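Local coordinates for transcriptional regulator (Mesorhizobium loti, PDB 3BHQ), which probably binds operator DNA through an N-terminal helix-turn-helix and regulates transcription, as members of the TetR family do, at residues 43-46 with 47-50; 67-70 with 71-75. One frame throughout, in Å; residues are numbered along the deposited sequence.

Both contacts are local, but they sit at different levels of the fold. Contact 1 lies at the surface, its centre about 28 Å from the centre of the chain, where the turn of the predicted helix-turn-helix passes into helix 46-53. Contact 2 is partly buried, its centre about 6 Å from that of the chain, in the middle of helix 56-83, the next helix along; nearest atoms of the two are about 16 Å apart. Contact 1 is the chemistry of a helix start, with a serine N-cap and a lysine chain passing the edge of a tyrosine ring. In contact 2 an asparagine amide and a water-bridged serine-aspartate pair are added to continuous helical bonding.

Contact 1. Residues 43-46 with 47-50; sequences GASK and QTVY
Ser-45 is the N-cap of helix 46-53: its OG accepts a hydrogen bond from the backbone N of Thr-48 at 3.0 Å, with an N-H...O angle of 165°. The hydroxyl is turned between the backbone N and the carbonyl carbon of its own residue (chi1 75°), which carries it over the first turn to that N-H. A water closes the same corner, accepting from Ser-45 N and lying 3.1 Å from Thr-48 OG1. The buried, apolar side of the turn faces inward, where Ala-44 CB meets CG2 of Val-49 at 4.0 Å. On the exposed side, shared with Ser-45 and Gln-47, the extended chain of Lys-46 runs past the tyrosine ring, with Lys-46 CG in the ring plane, 3.7 Å from the edge atom CE2 of Tyr-50. Lys-46 O accepts from Tyr-50 N in a nearly straight bond of 3.0 Å. Both polar tips go to one carboxylate: Lys-46 NZ forms a salt bridge with Glu-36, and Tyr-50 OH a hydrogen bond. With an alanine in place of Tyr-50, Glu-36 would probably lose one of these two partners and the lysine chain the ring edge it packs against. Helix 46-53, the second helix of the predicted helix-turn-helix, packs Val-49 on Met-35 and Ala-39 and Tyr-50 on Met-35 of helix 35-42, while Ala-44, Thr-48 and Val-49 touch Ile-17 of helix 9-28.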
loop_
_atom_site.group_PDB
_atom_site.type_symbol
_atom_site.label_atom_id
_atom_site.label_comp_id
_atom_site.label_asym_id
_atom_site.label_seq_id
_atom_site.Cartn_x
_atom_site.Cartn_y
_atom_site.Cartn_z
ATOM N N GLY A 43 -28.228 1.751 19.235
ATOM C CA GLY A 43 -29.206 2.028 20.276
ATOM C C GLY A 43 -29.497 3.512 20.405
ATOM O O GLY A 43 -29.611 4.037 21.512
ATOM N N ALA A 44 -29.560 4.190 19.258
ATOM C CA ALA A 44 -29.851 5.604 19.172
ATOM C C ALA A 44 -31.116 5.806 18.329
ATOM O O ALA A 44 -31.456 4.963 17.491
ATOM C CB ALA A 44 -28.678 6.339 18.525
ATOM N N SER A 45 -31.789 6.935 18.536
ATOM C CA SER A 45 -32.898 7.303 17.676
ATOM C C SER A 45 -32.335 7.763 16.327
ATOM O O SER A 45 -31.214 8.294 16.234
ATOM C CB SER A 45 -33.729 8.412 18.293
ATOM O OG SER A 45 -33.019 9.637 18.176
ATOM N N LYS A 46 -33.126 7.576 15.272
ATOM C CA LYS A 46 -32.815 8.035 13.913
ATOM C C LYS A 46 -32.561 9.553 13.956
ATOM O O LYS A 46 -31.623 10.055 13.339
ATOM C CB LYS A 46 -34.015 7.685 12.997
ATOM C CG LYS A 46 -33.976 8.214 11.581
ATOM C CD LYS A 46 -35.208 7.749 10.780
ATOM C CE LYS A 46 -35.222 8.435 9.379
ATOM N NZ LYS A 46 -36.002 7.717 8.318
ATOM N N GLN A 47 -33.418 10.255 14.687
ATOM C CA GLN A 47 -33.286 11.719 14.882
ATOM C C GLN A 47 -31.914 12.120 15.386
ATOM O O GLN A 47 -31.289 13.005 14.817
ATOM C CB GLN A 47 -34.353 12.246 15.828
ATOM C CG GLN A 47 -35.656 12.589 15.105
ATOM C CD GLN A 47 -35.594 13.947 14.506
ATOM O OE1 GLN A 47 -35.408 14.102 13.299
ATOM N NE2 GLN A 47 -35.674 14.957 15.367
ATOM N N THR A 48 -31.455 11.454 16.453
ATOM C CA THR A 48 -30.118 11.755 16.987
ATOM C C THR A 48 -29.011 11.530 15.966
ATOM O O THR A 48 -28.133 12.383 15.812
ATOM C CB THR A 48 -29.840 10.930 18.240
ATOM O OG1 THR A 48 -30.773 11.304 19.241
ATOM C CG2 THR A 48 -28.382 11.101 18.702
ATOM N N VAL A 49 -29.042 10.411 15.239
ATOM C CA VAL A 49 -28.005 10.135 14.231
ATOM C C VAL A 49 -27.988 11.223 13.121
ATOM O O VAL A 49 -26.932 11.768 12.800
ATOM C CB VAL A 49 -28.106 8.682 13.684
ATOM C CG1 VAL A 49 -26.999 8.408 12.680
ATOM C CG2 VAL A 49 -28.038 7.681 14.844
ATOM N N TYR A 50 -29.161 11.625 12.621
ATOM C CA TYR A 50 -29.239 12.711 11.625
ATOM C C TYR A 50 -28.809 14.074 12.177
ATOM O O TYR A 50 -28.093 14.818 11.493
ATOM C CB TYR A 50 -30.629 12.782 10.961
ATOM C CG TYR A 50 -30.814 11.749 9.856
ATOM C CD1 TYR A 50 -30.275 11.945 8.587
ATOM C CD2 TYR A 50 -31.541 10.584 10.083
ATOM C CE1 TYR A 50 -30.458 10.999 7.567
ATOM C CE2 TYR A 50 -31.703 9.614 9.082
ATOM C CZ TYR A 50 -31.185 9.837 7.832
ATOM O OH TYR A 50 -31.408 8.894 6.856
HETATM O O HOH W 1 -30.664 8.634 20.802
#

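Contact 2. Residues 67-70 with 71-75; sequences TASQ and VNDII. With EDO (1,2-ethanediol), chain I.
Asn-72 folds back along its own helix to meet Ala-68, whose carbonyl oxygen accepts two hydrogen bonds from it. The side-chain ND2 reaches Ala-68 O at 2.9 Å and the backbone N reaches the same oxygen at 3.1 Å, from opposite faces of the carbonyl plane. The acceptor lies almost in the plane of the asparagine amide, while ND2 itself is tilted 32° from the plane of the carbonyl. A second bond from ND2, to Gly-133 O of helix 123-150, helps fix the rotation of this buried amide, so one group serves both its own helix and the next.

Ser-69 and Asp-73 are joined through water rather than directly. Their polar ends stand apart, Ser-69 OG lying 4.1 Å from Asp-73 OD2, and two waters span the gap. One water donates to OD1 and the other to OD2, and each lies 2.7 Å from Ser-69 OG. The serine hydroxyl points away from its own backbone N (chi1 179°), which puts it where both waters reach it. Beneath this bridge, Asp-73 N donates to Ser-69 O.

Val-71 lays CG2 beside the carbonyl of Thr-67, 3.3 Å from its oxygen, and Val-71 N donates to that oxygen. The hydroxyl OG1 of Thr-67 is hydrogen-bonded to O1 of a 1,2-ethanediol, probably from the crystallisation liquor. Ile-74 N likewise donates to Gln-70 O, and Ile-74 CG1 lies 3.5 Å from that oxygen.

Helix 56-83 thereby meets three neighbours: Ala-68 and Asn-72 pack against helix 123-150, Thr-67 meets Leu-108 of helix 106-117, Val-71 reaches both Leu-108 and Leu-103 of helix 88-103, and Ile-74 rests on Arg-98 and Val-102 of helix 88-103.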
loop_
_atom_site.group_PDB
_atom_site.type_symbol
_atom_site.label_atom_id
_atom_site.label_comp_id
_atom_site.label_asym_id
_atom_site.label_seq_id
_atom_site.Cartn_x
_atom_site.Cartn_y
_atom_site.Cartn_z
ATOM N N THR A 67 -10.951 6.137 13.828
ATOM C CA THR A 67 -9.991 5.039 13.686
ATOM C C THR A 67 -8.549 5.602 13.624
ATOM O O THR A 67 -7.655 5.082 14.314
ATOM C CB THR A 67 -10.334 4.157 12.493
ATOM O OG1 THR A 67 -11.542 3.459 12.783
ATOM C CG2 THR A 67 -9.215 3.125 12.285
ATOM N N ALA A 68 -8.358 6.698 12.897
ATOM C CA ALA A 68 -7.037 7.340 12.795
ATOM C C ALA A 68 -6.566 7.777 14.169
ATOM O O ALA A 68 -5.412 7.583 14.529
ATOM C CB ALA A 68 -7.074 8.531 11.851
ATOM N N SER A 69 -7.480 8.357 14.957
ATOM C CA SER A 69 -7.140 8.775 16.310
ATOM C C SER A 69 -6.774 7.611 17.233
ATOM O O SER A 69 -5.798 7.681 17.983
ATOM C CB SER A 69 -8.341 9.525 16.919
ATOM O OG SER A 69 -8.055 9.935 18.232
ATOM N N GLN A 70 -7.565 6.551 17.178
ATOM C CA GLN A 70 -7.356 5.366 18.031
ATOM C C GLN A 70 -6.011 4.694 17.739
ATOM O O GLN A 70 -5.257 4.367 18.649
ATOM C CB GLN A 70 -8.482 4.347 17.834
ATOM C CG GLN A 70 -9.833 4.798 18.380
ATOM C CD GLN A 70 -10.978 3.919 17.861
ATOM O OE1 GLN A 70 -10.791 2.729 17.568
ATOM N NE2 GLN A 70 -12.157 4.515 17.718
ATOM N N VAL A 71 -5.720 4.523 16.459
ATOM C CA VAL A 71 -4.440 3.932 16.039
ATOM C C VAL A 71 -3.273 4.792 16.474
ATOM O O VAL A 71 -2.307 4.288 17.046
ATOM C CB VAL A 71 -4.431 3.653 14.509
ATOM C CG1 VAL A 71 -3.053 3.174 14.051
ATOM C CG2 VAL A 71 -5.487 2.594 14.189
ATOM N N ASN A 72 -3.374 6.099 16.250
ATOM C CA ASN A 72 -2.309 6.995 16.657
ATOM C C ASN A 72 -2.077 7.077 18.157
ATOM O O ASN A 72 -0.936 7.260 18.560
ATOM C CB ASN A 72 -2.418 8.343 15.980
ATOM C CG ASN A 72 -1.830 8.309 14.604
ATOM O OD1 ASN A 72 -0.602 8.436 14.466
ATOM N ND2 ASN A 72 -2.670 8.096 13.573
ATOM N N ASP A 73 -3.127 6.922 18.965
ATOM C CA ASP A 73 -2.958 6.888 20.438
ATOM C C ASP A 73 -2.103 5.689 20.819
ATOM O O ASP A 73 -1.210 5.811 21.672
ATOM C CB ASP A 73 -4.296 6.853 21.190
ATOM C CG ASP A 73 -5.074 8.159 21.092
ATOM O OD1 ASP A 73 -4.507 9.180 20.669
ATOM O OD2 ASP A 73 -6.270 8.151 21.443
ATOM N N ILE A 74 -2.344 4.553 20.156
ATOM C CA ILE A 74 -1.552 3.336 20.392
ATOM C C ILE A 74 -0.107 3.533 19.956
ATOM O O ILE A 74 0.814 3.206 20.713
ATOM C CB ILE A 74 -2.154 2.047 19.727
ATOM C CG1 ILE A 74 -3.559 1.766 20.256
ATOM C CG2 ILE A 74 -1.244 0.837 20.032
ATOM C CD1 ILE A 74 -4.281 0.625 19.570
ATOM N N ILE A 75 0.100 4.100 18.768
ATOM C CA ILE A 75 1.460 4.369 18.259
ATOM C C ILE A 75 2.217 5.317 19.204
ATOM O O ILE A 75 3.404 5.089 19.487
ATOM C CB ILE A 75 1.476 4.912 16.792
ATOM C CG1 ILE A 75 0.808 3.932 15.805
ATOM C CG2 ILE A 75 2.892 5.224 16.348
ATOM C CD1 ILE A 75 1.208 2.512 15.905
HETATM C C1 EDO I . -10.771 -0.213 13.102
HETATM O O1 EDO I . -11.393 0.922 13.700
HETATM C C2 EDO I . -11.895 -1.082 12.593
HETATM O O2 EDO I . -12.616 -1.565 13.726
HETATM O O HOH W 2 -5.809 10.979 19.215
HETATM O O HOH W 3 -8.825 8.215 20.143
#